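Long-range contacts in pantothenate synthetase (Francisella tularensis subsp. tularensis, PDB 3QTT), which probably catalyses the ATP-dependent condensation of pantoate with beta-alanine to pantothenate, by way of a pantoyl-adenylate intermediate: residues Gln71-Gln76 with Ser188-Asn193; Asn145-Gly150 with Thr171-Cys176; Asp99-Gly104 with Leu132-Lys137. All blocks are in the same frame, centred on the assembly; numbering follows the deposited sequence.

In the fold
Interactions 1 and 2 meet the same nucleotide analogue from opposite sides of the chain's centre; both are partly buried, whereas all touching residues of interaction 3 are buried. Interaction 2 is regular parallel strand pairing within the Rossmann-like sheet, where backbone hydrogen bonds dominate and helices cover both faces. Interaction 1 joins the end of helix 67-72 and the loop after it to the loop before helix 196-210; a single side-chain-to-backbone hydrogen bond crosses it, and most of its other polar bonds go to the ligands and the magnesium ion. Interaction 3 lies about 5 Å from interaction 2 by nearest atoms, and its helix 127-142 leads into strand 146-150. It alone involves the second subunit, which supplies partners for its lysine.

Interaction 1: Gln71-Gln76 with Ser188-Asn193; sequences QTYPNQ and SSRNKN. With MG (magnesium ion), chain E; ANP (phosphoaminophosphonic acid-adenylate ester), chain C; BAL (beta-alanine), chain F.
Tyr-73 and Arg-190 make the flat-group contact. The ring stands nearly upright on the guanidinium, their planes 84° apart, and Tyr-73 CE1 lies over the centre of the group, 3.7 Å from Arg-190 CZ. With CG anti to the backbone N (chi1 -155°), Tyr-73 has its CE1 edge against the guanidinium and its OH on the magnesium ion, 2.4 Å away.

Apolar contact comes from Pro-74, whose CB lies 4.0 Å from Lys-192 CD and whose CG rests against the backbone carbonyl of Ser-189.

One direct hydrogen bond crosses between the segments: Asn-193 ND2 donates to Thr-72 O at 2.9 Å. The donor sits well above the carbonyl plane, 46° out of it, so no lone-pair direction is used.

The remaining polar bonds go to ligands. Ser-188 OG donates to ANP O1G at 2.6 Å, and Ser-189 N to ANP O3G at 2.9 Å. Arg-190, extended from CG to NE, sends NH1 to BAL O at 3.0 Å and weakly to ANP O2B, while NH2 forms a salt bridge with Asp-69. Ser-188 to Arg-190 probably correspond to the KMSKS-like loop of related nucleotide-activating enzymes. The chemistry implies that one guanidinium, with the edge of the Tyr-73 ring on one face and a carboxylate at NH2, bonds beta-alanine and, weakly, the beta-phosphate, and would probably offset negative charge on the triphosphate.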
loop_
_atom_site.group_PDB
_atom_site.type_symbol
_atom_site.label_atom_id
_atom_site.label_comp_id
_atom_site.label_asym_id
_atom_site.label_seq_id
_atom_site.Cartn_x
_atom_site.Cartn_y
_atom_site.Cartn_z
ATOM N N GLN A 71 19.407 15.596 -6.829
ATOM C CA GLN A 71 19.654 16.949 -7.316
ATOM C C GLN A 71 20.182 16.918 -8.747
ATOM O O GLN A 71 19.836 17.774 -9.558
ATOM C CB GLN A 71 20.633 17.675 -6.407
ATOM C CG GLN A 71 20.522 17.283 -4.953
ATOM C CD GLN A 71 21.878 17.250 -4.284
ATOM O OE1 GLN A 71 22.902 17.536 -4.919
ATOM N NE2 GLN A 71 21.900 16.903 -2.999
ATOM N N THR A 72 21.006 15.912 -9.048
ATOM C CA THR A 72 21.620 15.716 -10.372
ATOM C C THR A 72 20.624 15.400 -11.490
ATOM O O THR A 72 20.947 15.535 -12.666
ATOM C CB THR A 72 22.615 14.535 -10.333
ATOM O OG1 THR A 72 23.906 14.980 -10.752
ATOM C CG2 THR A 72 22.136 13.361 -11.229
ATOM N N TYR A 73 19.421 14.967 -11.114
ATOM C CA TYR A 73 18.456 14.428 -12.067
ATOM C C TYR A 73 17.973 15.447 -13.089
ATOM O O TYR A 73 17.519 16.539 -12.720
ATOM C CB TYR A 73 17.250 13.773 -11.368
ATOM C CG TYR A 73 16.610 12.738 -12.261
ATOM C CD1 TYR A 73 17.121 11.449 -12.325
ATOM C CD2 TYR A 73 15.545 13.069 -13.086
ATOM C CE1 TYR A 73 16.584 10.531 -13.152
ATOM C CE2 TYR A 73 14.987 12.144 -13.915
ATOM C CZ TYR A 73 15.511 10.871 -13.946
ATOM O OH TYR A 73 14.975 9.929 -14.790
ATOM N N PRO A 74 18.061 15.081 -14.385
ATOM C CA PRO A 74 17.699 16.075 -15.386
ATOM C C PRO A 74 16.223 16.374 -15.390
ATOM O O PRO A 74 15.391 15.449 -15.297
ATOM C CB PRO A 74 18.170 15.453 -16.741
ATOM C CG PRO A 74 18.371 14.017 -16.489
ATOM C CD PRO A 74 18.520 13.805 -14.978
ATOM N N ASN A 75 15.926 17.671 -15.499
ATOM C CA ASN A 75 14.585 18.167 -15.799
ATOM C C ASN A 75 14.594 19.209 -16.921
ATOM O O ASN A 75 15.342 20.171 -16.864
ATOM C CB ASN A 75 13.965 18.784 -14.549
ATOM C CG ASN A 75 14.726 19.988 -14.061
ATOM O OD1 ASN A 75 15.932 20.101 -14.288
ATOM N ND2 ASN A 75 14.030 20.901 -13.379
ATOM N N GLN A 76 13.833 18.985 -17.981
ATOM C CA GLN A 76 13.446 20.094 -18.817
ATOM C C GLN A 76 11.956 20.026 -19.062
ATOM O O GLN A 76 11.528 19.467 -20.054
ATOM C CB GLN A 76 14.121 19.802 -20.145
ATOM C CG GLN A 76 14.894 18.449 -20.099
ATOM C CD GLN A 76 14.665 17.541 -21.311
ATOM O OE1 GLN A 76 13.530 17.189 -21.643
ATOM N NE2 GLN A 76 15.759 17.150 -21.967
ATOM N N SER A 188 18.393 6.446 -21.686
ATOM C CA SER A 188 18.195 6.764 -20.275
ATOM C C SER A 188 18.305 8.255 -20.079
ATOM O O SER A 188 19.138 8.908 -20.712
ATOM C CB SER A 188 19.236 6.069 -19.410
ATOM O OG SER A 188 18.623 5.058 -18.629
ATOM N N SER A 189 17.479 8.787 -19.188
ATOM C CA SER A 189 17.471 10.214 -18.908
ATOM C C SER A 189 18.801 10.685 -18.340
ATOM O O SER A 189 19.240 11.810 -18.576
ATOM C CB SER A 189 16.346 10.536 -17.932
ATOM O OG SER A 189 15.215 11.006 -18.622
ATOM N N ARG A 190 19.422 9.809 -17.568
ATOM C CA ARG A 190 20.670 10.116 -16.895
ATOM C C ARG A 190 21.828 10.100 -17.882
ATOM O O ARG A 190 22.961 10.448 -17.550
ATOM C CB ARG A 190 20.898 9.128 -15.755
ATOM C CG ARG A 190 19.853 9.204 -14.618
ATOM C CD ARG A 190 20.202 8.183 -13.527
ATOM N NE ARG A 190 19.523 8.362 -12.249
ATOM C CZ ARG A 190 18.451 7.660 -11.861
ATOM N NH1 ARG A 190 17.929 6.759 -12.691
ATOM N NH2 ARG A 190 17.895 7.866 -10.659
ATOM N N ASN A 191 21.538 9.694 -19.106
ATOM C CA ASN A 191 22.537 9.740 -20.161
ATOM C C ASN A 191 22.839 11.165 -20.574
ATOM O O ASN A 191 23.846 11.418 -21.231
ATOM C CB ASN A 191 22.088 8.917 -21.366
ATOM C CG ASN A 191 22.017 7.445 -21.057
ATOM O OD1 ASN A 191 22.451 7.000 -19.994
ATOM N ND2 ASN A 191 21.503 6.676 -21.996
ATOM N N LYS A 192 21.959 12.091 -20.181
ATOM C CA LYS A 192 22.146 13.514 -20.463
ATOM C C LYS A 192 23.266 14.012 -19.627
ATOM O O LYS A 192 23.910 14.980 -19.962
ATOM C CB LYS A 192 20.901 14.340 -20.140
ATOM C CG LYS A 192 19.734 14.100 -21.094
ATOM C CD LYS A 192 18.469 14.854 -20.689
ATOM C CE LYS A 192 17.288 14.436 -21.566
ATOM N NZ LYS A 192 17.101 12.947 -21.660
ATOM N N ASN A 193 23.506 13.338 -18.521
ATOM C CA ASN A 193 24.485 13.821 -17.575
ATOM C C ASN A 193 25.893 13.369 -17.893
ATOM O O ASN A 193 26.852 13.749 -17.220
ATOM C CB ASN A 193 24.086 13.434 -16.144
ATOM C CG ASN A 193 22.969 14.319 -15.589
ATOM O OD1 ASN A 193 22.750 15.441 -16.071
ATOM N ND2 ASN A 193 22.260 13.819 -14.572
HETATM MG MG MG E . 13.216 10.454 -16.344
HETATM P PG ANP C . 15.189 6.494 -17.450
HETATM O O1G ANP C . 16.198 5.580 -18.004
HETATM O O2G ANP C . 13.808 5.769 -17.225
HETATM O O3G ANP C . 14.925 7.722 -18.381
HETATM P PB ANP C . 14.498 6.009 -15.025
HETATM O O1B ANP C . 14.261 4.507 -15.452
HETATM O O2B ANP C . 15.043 5.945 -13.601
HETATM N N3B ANP C . 15.583 6.928 -15.965
HETATM P PA ANP C . 11.812 6.871 -15.901
HETATM O O1A ANP C . 11.563 8.142 -16.548
HETATM O O2A ANP C . 10.807 6.821 -14.768
HETATM O O3A ANP C . 13.165 6.805 -14.991
HETATM O "O5'" ANP C . 11.303 5.738 -16.854
HETATM C "C5'" ANP C . 9.919 5.790 -17.101
HETATM C "C4'" ANP C . 9.207 4.730 -17.817
HETATM O "O4'" ANP C . 9.764 4.679 -19.074
HETATM C "C3'" ANP C . 9.476 3.398 -17.188
HETATM O "O3'" ANP C . 8.407 2.502 -17.348
HETATM C "C2'" ANP C . 10.675 2.995 -17.832
HETATM O "O2'" ANP C . 10.856 1.621 -17.815
HETATM C "C1'" ANP C . 10.437 3.423 -19.221
HETATM N N9 ANP C . 11.675 3.488 -20.011
HETATM C C8 ANP C . 12.794 4.122 -19.690
HETATM N N7 ANP C . 13.725 3.904 -20.621
HETATM C C5 ANP C . 13.177 3.108 -21.547
HETATM C C6 ANP C . 13.669 2.585 -22.744
HETATM N N6 ANP C . 14.977 2.859 -23.167
HETATM N N1 ANP C . 12.850 1.812 -23.463
HETATM C C2 ANP C . 11.600 1.550 -23.057
HETATM N N3 ANP C . 11.092 2.048 -21.915
HETATM C C4 ANP C . 11.867 2.828 -21.157
HETATM N N BAL F . 13.602 2.711 -12.206
HETATM C CB BAL F . 13.307 4.059 -12.615
HETATM C CA BAL F . 13.212 5.114 -11.552
HETATM C C BAL F . 14.453 5.668 -10.889
HETATM O O BAL F . 15.603 5.403 -11.332
HETATM O OXT BAL F . 14.367 6.413 -9.869
#

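Interaction 2: Asn145-Gly150 with Thr171-Cys176; sequences NNLYLG and TKIIVC. With ANP (phosphoaminophosphonic acid-adenylate ester), chain C.
Tyr-148 and Ile-174 run side by side in the same direction, as paired residues of parallel strands on one face, each with CG or CG1 beside its backbone N. Ile-174 CB flanks the ring at Tyr-148 CD1, 3.6 Å away, while Ile-174 CD1 lies over one ring face, offset toward the rim, in a CH-pi contact, 4.0 Å from the centroid and 26° off the normal. The same CD1 packs against Asn-146, whose OD1 lies beside Lys-172 CB. This face turns to helix 37-49; Glu-49 and the following Asn-50 hold Tyr-148 OH, and Asn-50 also takes the Asn-146 amide.

On the other face Leu-147 and Ile-173 lie alongside each other, CD2 to CG1 at 4.0 Å, whereas Leu-149 comes at a slant to set its CD1 3.8 Å from Ile-173 CG2. Helix 154-166, the crossover of this beta-alpha-beta unit, covers Leu-149 and Ile-173, while Leu-147 packs on strand 26-31.

The strands pair residue for residue from Asn-146 with Lys-172 to Gly-150 with Cys-176. Five backbone hydrogen bonds zip them together, among them Ile-174 N to Leu-147 O at 2.8 Å, nearly straight at 165°.

At the C-terminal end the ladder meets the ligand: Gly-150 N donates to ANP O3' at 3.1 Å. Pairing thus consumes the Leu-149 carbonyl through Cys-176 N, while the neighbouring Gly-150 amide turns to the ribose, consistent with the predicted ATP site.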
loop_
_atom_site.group_PDB
_atom_site.type_symbol
_atom_site.label_atom_id
_atom_site.label_comp_id
_atom_site.label_asym_id
_atom_site.label_seq_id
_atom_site.Cartn_x
_atom_site.Cartn_y
_atom_site.Cartn_z
ATOM N N ASN A 145 -7.239 2.227 -17.373
ATOM C CA ASN A 145 -7.505 0.890 -17.891
ATOM C C ASN A 145 -6.228 0.161 -18.191
ATOM O O ASN A 145 -6.114 -1.030 -17.897
ATOM C CB ASN A 145 -8.252 0.970 -19.203
ATOM C CG ASN A 145 -9.604 1.498 -19.039
ATOM O OD1 ASN A 145 -9.912 2.583 -19.511
ATOM N ND2 ASN A 145 -10.437 0.752 -18.333
ATOM N N ASN A 146 -5.290 0.890 -18.809
ATOM C CA ASN A 146 -4.009 0.342 -19.268
ATOM C C ASN A 146 -2.847 1.158 -18.781
ATOM O O ASN A 146 -2.894 2.395 -18.774
ATOM C CB ASN A 146 -3.922 0.285 -20.803
ATOM C CG ASN A 146 -4.889 -0.703 -21.410
ATOM O OD1 ASN A 146 -4.775 -1.914 -21.199
ATOM N ND2 ASN A 146 -5.849 -0.193 -22.181
ATOM N N LEU A 147 -1.789 0.459 -18.410
ATOM C CA LEU A 147 -0.577 1.106 -17.930
ATOM C C LEU A 147 0.634 0.571 -18.690
ATOM O O LEU A 147 0.723 -0.638 -18.913
ATOM C CB LEU A 147 -0.426 0.872 -16.438
ATOM C CG LEU A 147 0.937 1.161 -15.840
ATOM C CD1 LEU A 147 0.993 2.629 -15.524
ATOM C CD2 LEU A 147 1.091 0.344 -14.582
ATOM N N TYR A 148 1.549 1.467 -19.079
ATOM C CA TYR A 148 2.694 1.102 -19.930
ATOM C C TYR A 148 4.022 1.278 -19.265
ATOM O O TYR A 148 4.325 2.341 -18.746
ATOM C CB TYR A 148 2.651 1.872 -21.254
ATOM C CG TYR A 148 1.351 1.608 -21.962
ATOM C CD1 TYR A 148 1.291 0.694 -23.011
ATOM C CD2 TYR A 148 0.159 2.211 -21.525
ATOM C CE1 TYR A 148 0.090 0.406 -23.645
ATOM C CE2 TYR A 148 -1.044 1.924 -22.150
ATOM C CZ TYR A 148 -1.074 1.020 -23.218
ATOM O OH TYR A 148 -2.262 0.721 -23.849
ATOM N N LEU A 149 4.811 0.217 -19.296
ATOM C CA LEU A 149 6.081 0.152 -18.596
ATOM C C LEU A 149 7.168 -0.396 -19.519
ATOM O O LEU A 149 6.896 -1.266 -20.359
ATOM C CB LEU A 149 5.944 -0.768 -17.388
ATOM C CG LEU A 149 4.891 -0.407 -16.346
ATOM C CD1 LEU A 149 4.783 -1.497 -15.300
ATOM C CD2 LEU A 149 5.259 0.903 -15.708
ATOM N N GLY A 150 8.386 0.127 -19.366
ATOM C CA GLY A 150 9.554 -0.382 -20.055
ATOM C C GLY A 150 10.143 -1.644 -19.455
ATOM O O GLY A 150 10.256 -1.782 -18.234
ATOM N N THR A 171 -6.257 -2.992 -13.799
ATOM C CA THR A 171 -5.487 -2.351 -14.841
ATOM C C THR A 171 -4.690 -3.399 -15.572
ATOM O O THR A 171 -4.033 -4.219 -14.950
ATOM C CB THR A 171 -4.552 -1.256 -14.233
ATOM O OG1 THR A 171 -5.347 -0.305 -13.533
ATOM C CG2 THR A 171 -3.822 -0.471 -15.296
ATOM N N LYS A 172 -4.636 -3.301 -16.889
ATOM C CA LYS A 172 -3.731 -4.153 -17.626
ATOM C C LYS A 172 -2.348 -3.504 -17.613
ATOM O O LYS A 172 -2.207 -2.281 -17.752
ATOM C CB LYS A 172 -4.226 -4.374 -19.065
ATOM C CG LYS A 172 -4.837 -5.751 -19.319
ATOM C CD LYS A 172 -5.304 -5.905 -20.761
ATOM C CE LYS A 172 -4.183 -5.609 -21.767
ATOM N NZ LYS A 172 -2.907 -6.316 -21.438
ATOM N N ILE A 173 -1.322 -4.318 -17.435
ATOM C CA ILE A 173 0.027 -3.825 -17.584
ATOM C C ILE A 173 0.587 -4.298 -18.923
ATOM O O ILE A 173 0.664 -5.502 -19.167
ATOM C CB ILE A 173 0.932 -4.325 -16.468
ATOM C CG1 ILE A 173 0.601 -3.630 -15.148
ATOM C CG2 ILE A 173 2.372 -4.046 -16.816
ATOM C CD1 ILE A 173 1.109 -4.341 -13.948
ATOM N N ILE A 174 0.957 -3.337 -19.776
ATOM C CA ILE A 174 1.674 -3.605 -21.009
ATOM C C ILE A 174 3.161 -3.257 -20.867
ATOM O O ILE A 174 3.504 -2.115 -20.567
ATOM C CB ILE A 174 1.056 -2.816 -22.204
ATOM C CG1 ILE A 174 -0.426 -3.142 -22.355
ATOM C CG2 ILE A 174 1.817 -3.062 -23.501
ATOM C CD1 ILE A 174 -1.305 -2.267 -21.496
ATOM N N VAL A 175 4.022 -4.257 -21.089
ATOM C CA VAL A 175 5.479 -4.112 -21.002
ATOM C C VAL A 175 6.060 -3.880 -22.381
ATOM O O VAL A 175 5.961 -4.735 -23.258
ATOM C CB VAL A 175 6.184 -5.385 -20.439
ATOM C CG1 VAL A 175 7.675 -5.150 -20.329
ATOM C CG2 VAL A 175 5.623 -5.772 -19.092
ATOM N N CYS A 176 6.663 -2.716 -22.564
ATOM C CA CYS A 176 7.292 -2.348 -23.823
ATOM C C CYS A 176 8.768 -2.678 -23.869
ATOM O O CYS A 176 9.481 -2.522 -22.862
ATOM C CB CYS A 176 7.099 -0.875 -24.069
ATOM S SG CYS A 176 5.404 -0.457 -24.015
HETATM P PG ANP C . 15.189 6.494 -17.450
HETATM O O1G ANP C . 16.198 5.580 -18.004
HETATM O O2G ANP C . 13.808 5.769 -17.225
HETATM O O3G ANP C . 14.925 7.722 -18.381
HETATM P PB ANP C . 14.498 6.009 -15.025
HETATM O O1B ANP C . 14.261 4.507 -15.452
HETATM O O2B ANP C . 15.043 5.945 -13.601
HETATM N N3B ANP C . 15.583 6.928 -15.965
HETATM P PA ANP C . 11.812 6.871 -15.901
HETATM O O1A ANP C . 11.563 8.142 -16.548
HETATM O O2A ANP C . 10.807 6.821 -14.768
HETATM O O3A ANP C . 13.165 6.805 -14.991
HETATM O "O5'" ANP C . 11.303 5.738 -16.854
HETATM C "C5'" ANP C . 9.919 5.790 -17.101
HETATM C "C4'" ANP C . 9.207 4.730 -17.817
HETATM O "O4'" ANP C . 9.764 4.679 -19.074
HETATM C "C3'" ANP C . 9.476 3.398 -17.188
HETATM O "O3'" ANP C . 8.407 2.502 -17.348
HETATM C "C2'" ANP C . 10.675 2.995 -17.832
HETATM O "O2'" ANP C . 10.856 1.621 -17.815
HETATM C "C1'" ANP C . 10.437 3.423 -19.221
HETATM N N9 ANP C . 11.675 3.488 -20.011
HETATM C C8 ANP C . 12.794 4.122 -19.690
HETATM N N7 ANP C . 13.725 3.904 -20.621
HETATM C C5 ANP C . 13.177 3.108 -21.547
HETATM C C6 ANP C . 13.669 2.585 -22.744
HETATM N N6 ANP C . 14.977 2.859 -23.167
HETATM N N1 ANP C . 12.850 1.812 -23.463
HETATM C C2 ANP C . 11.600 1.550 -23.057
HETATM N N3 ANP C . 11.092 2.048 -21.915
HETATM C C4 ANP C . 11.867 2.828 -21.157
#

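Interaction 3: Asp99-Gly104 with Leu132-Lys137; sequences DIYPDG and LTVVLK. With PRO (proline), chain D.
Lys-137 reaches from helix 127-142 of the Rossmann-like domain to the end of helix 97-100, where Ile-100 is the last helical residue and a type I beta turn, Tyr-101 to Gly-104, follows. Its CB points toward that segment, and the chain then stays extended through CG and CD. Lys-137 CD passes Ile-100 CG2 at 3.7 Å, the two side chains sliding by each other in opposite directions. Next, CE comes obliquely to the Tyr-101 ring, 4.1 Å from CE1; a bend at the last torsion (chi4 -84°) then swings the ammonium onto the helix end. There NZ donates to Ile-100 O at 2.9 Å, arriving nearly in line with the carbonyl bond (168°). Its strongest partner, however, is Asp-166 of the second subunit, in a salt bridge, with Phe-167 of that subunit giving a cation-pi contact; the lysine therefore ties the dimer interface to this carbonyl.

Beside it, Val-134 meets both neighbours. CG2 lies 4.1 Å from Ile-100 CG2, and CB is 3.8 Å from Tyr-101 OH, a hydroxyl also hydrogen-bonded to Thr-62. The other methyl faces the bound proline: Val-134 CG1 lies 3.3 Å from PRO OXT.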
loop_
_atom_site.group_PDB
_atom_site.type_symbol
_atom_site.label_atom_id
_atom_site.label_comp_id
_atom_site.label_asym_id
_atom_site.label_seq_id
_atom_site.Cartn_x
_atom_site.Cartn_y
_atom_site.Cartn_z
ATOM N N ASP A 99 1.636 17.630 -3.262
ATOM C CA ASP A 99 0.376 16.973 -3.638
ATOM C C ASP A 99 0.421 15.445 -3.582
ATOM O O ASP A 99 -0.608 14.792 -3.447
ATOM C CB ASP A 99 -0.291 17.426 -4.960
ATOM C CG ASP A 99 0.410 18.566 -5.662
ATOM O OD1 ASP A 99 1.639 18.697 -5.566
ATOM O OD2 ASP A 99 -0.296 19.314 -6.371
ATOM N N ILE A 100 1.590 14.857 -3.740
ATOM C CA ILE A 100 1.666 13.405 -3.649
ATOM C C ILE A 100 1.761 12.929 -2.197
ATOM O O ILE A 100 1.305 11.849 -1.848
ATOM C CB ILE A 100 2.812 12.834 -4.494
ATOM C CG1 ILE A 100 2.665 13.257 -5.960
ATOM C CG2 ILE A 100 2.783 11.374 -4.424
ATOM C CD1 ILE A 100 1.356 12.924 -6.569
ATOM N N TYR A 101 2.382 13.755 -1.368
ATOM C CA TYR A 101 2.713 13.415 -0.000
ATOM C C TYR A 101 2.358 14.561 0.927
ATOM O O TYR A 101 3.241 15.117 1.560
ATOM C CB TYR A 101 4.217 13.192 0.137
ATOM C CG TYR A 101 4.778 12.046 -0.659
ATOM C CD1 TYR A 101 4.710 10.730 -0.171
ATOM C CD2 TYR A 101 5.412 12.275 -1.881
ATOM C CE1 TYR A 101 5.250 9.690 -0.885
ATOM C CE2 TYR A 101 5.943 11.242 -2.612
ATOM C CZ TYR A 101 5.864 9.953 -2.120
ATOM O OH TYR A 101 6.396 8.930 -2.869
ATOM N N PRO A 102 1.072 14.909 1.016
ATOM C CA PRO A 102 0.618 16.042 1.844
ATOM C C PRO A 102 1.193 16.008 3.270
ATOM O O PRO A 102 1.476 17.038 3.865
ATOM C CB PRO A 102 -0.906 15.867 1.889
ATOM C CG PRO A 102 -1.156 14.424 1.427
ATOM C CD PRO A 102 -0.045 14.123 0.469
ATOM N N ASP A 103 1.289 14.815 3.823
ATOM C CA ASP A 103 1.864 14.585 5.138
ATOM C C ASP A 103 3.307 14.085 5.203
ATOM O O ASP A 103 3.780 13.701 6.260
ATOM C CB ASP A 103 0.907 13.749 5.991
ATOM C CG ASP A 103 -0.481 14.375 6.066
ATOM O OD1 ASP A 103 -0.574 15.609 6.035
ATOM O OD2 ASP A 103 -1.484 13.643 6.131
ATOM N N GLY A 104 3.988 13.999 4.072
ATOM C CA GLY A 104 5.328 13.442 4.082
ATOM C C GLY A 104 5.142 11.969 3.815
ATOM O O GLY A 104 4.027 11.552 3.530
ATOM N N LEU A 132 7.302 1.865 -5.324
ATOM C CA LEU A 132 6.045 1.160 -5.115
ATOM C C LEU A 132 5.020 2.061 -4.430
ATOM O O LEU A 132 3.835 2.020 -4.744
ATOM C CB LEU A 132 6.246 -0.124 -4.332
ATOM C CG LEU A 132 6.869 -1.230 -5.186
ATOM C CD1 LEU A 132 7.104 -2.476 -4.354
ATOM C CD2 LEU A 132 5.990 -1.567 -6.366
ATOM N N THR A 133 5.487 2.894 -3.508
ATOM C CA THR A 133 4.586 3.806 -2.854
ATOM C C THR A 133 4.038 4.831 -3.869
ATOM O O THR A 133 2.821 5.048 -3.955
ATOM C CB THR A 133 5.225 4.466 -1.610
ATOM O OG1 THR A 133 5.379 3.487 -0.582
ATOM C CG2 THR A 133 4.311 5.504 -1.051
ATOM N N VAL A 134 4.912 5.449 -4.658
ATOM C CA VAL A 134 4.413 6.443 -5.580
ATOM C C VAL A 134 3.520 5.813 -6.671
ATOM O O VAL A 134 2.497 6.395 -7.051
ATOM C CB VAL A 134 5.538 7.326 -6.175
ATOM C CG1 VAL A 134 6.154 6.689 -7.379
ATOM C CG2 VAL A 134 4.986 8.702 -6.556
ATOM N N VAL A 135 3.889 4.624 -7.151
ATOM C CA VAL A 135 3.168 4.023 -8.270
ATOM C C VAL A 135 1.798 3.616 -7.815
ATOM O O VAL A 135 0.847 3.694 -8.566
ATOM C CB VAL A 135 3.909 2.816 -8.938
ATOM C CG1 VAL A 135 2.967 2.039 -9.828
ATOM C CG2 VAL A 135 5.106 3.295 -9.752
ATOM N N LEU A 136 1.687 3.191 -6.567
ATOM C CA LEU A 136 0.373 2.939 -6.002
ATOM C C LEU A 136 -0.433 4.218 -6.000
ATOM O O LEU A 136 -1.552 4.239 -6.499
ATOM C CB LEU A 136 0.474 2.417 -4.580
ATOM C CG LEU A 136 -0.869 2.085 -3.923
ATOM C CD1 LEU A 136 -1.689 1.093 -4.787
ATOM C CD2 LEU A 136 -0.598 1.520 -2.567
ATOM N N LYS A 137 0.140 5.290 -5.456
ATOM C CA LYS A 137 -0.574 6.573 -5.395
ATOM C C LYS A 137 -0.952 7.069 -6.779
ATOM O O LYS A 137 -2.049 7.582 -6.981
ATOM C CB LYS A 137 0.234 7.665 -4.674
ATOM C CG LYS A 137 0.233 7.625 -3.145
ATOM C CD LYS A 137 1.319 8.539 -2.599
ATOM C CE LYS A 137 1.370 8.544 -1.087
ATOM N NZ LYS A 137 0.391 9.501 -0.473
HETATM N N PRO D . 7.629 4.058 -12.379
HETATM C CA PRO D . 8.904 4.518 -11.820
HETATM C C PRO D . 8.680 5.637 -10.817
HETATM O O PRO D . 9.079 6.781 -11.027
HETATM C CB PRO D . 9.648 5.064 -13.043
HETATM C CG PRO D . 8.895 4.594 -14.223
HETATM C CD PRO D . 7.485 4.444 -13.790
HETATM O OXT PRO D . 8.077 5.418 -9.770
#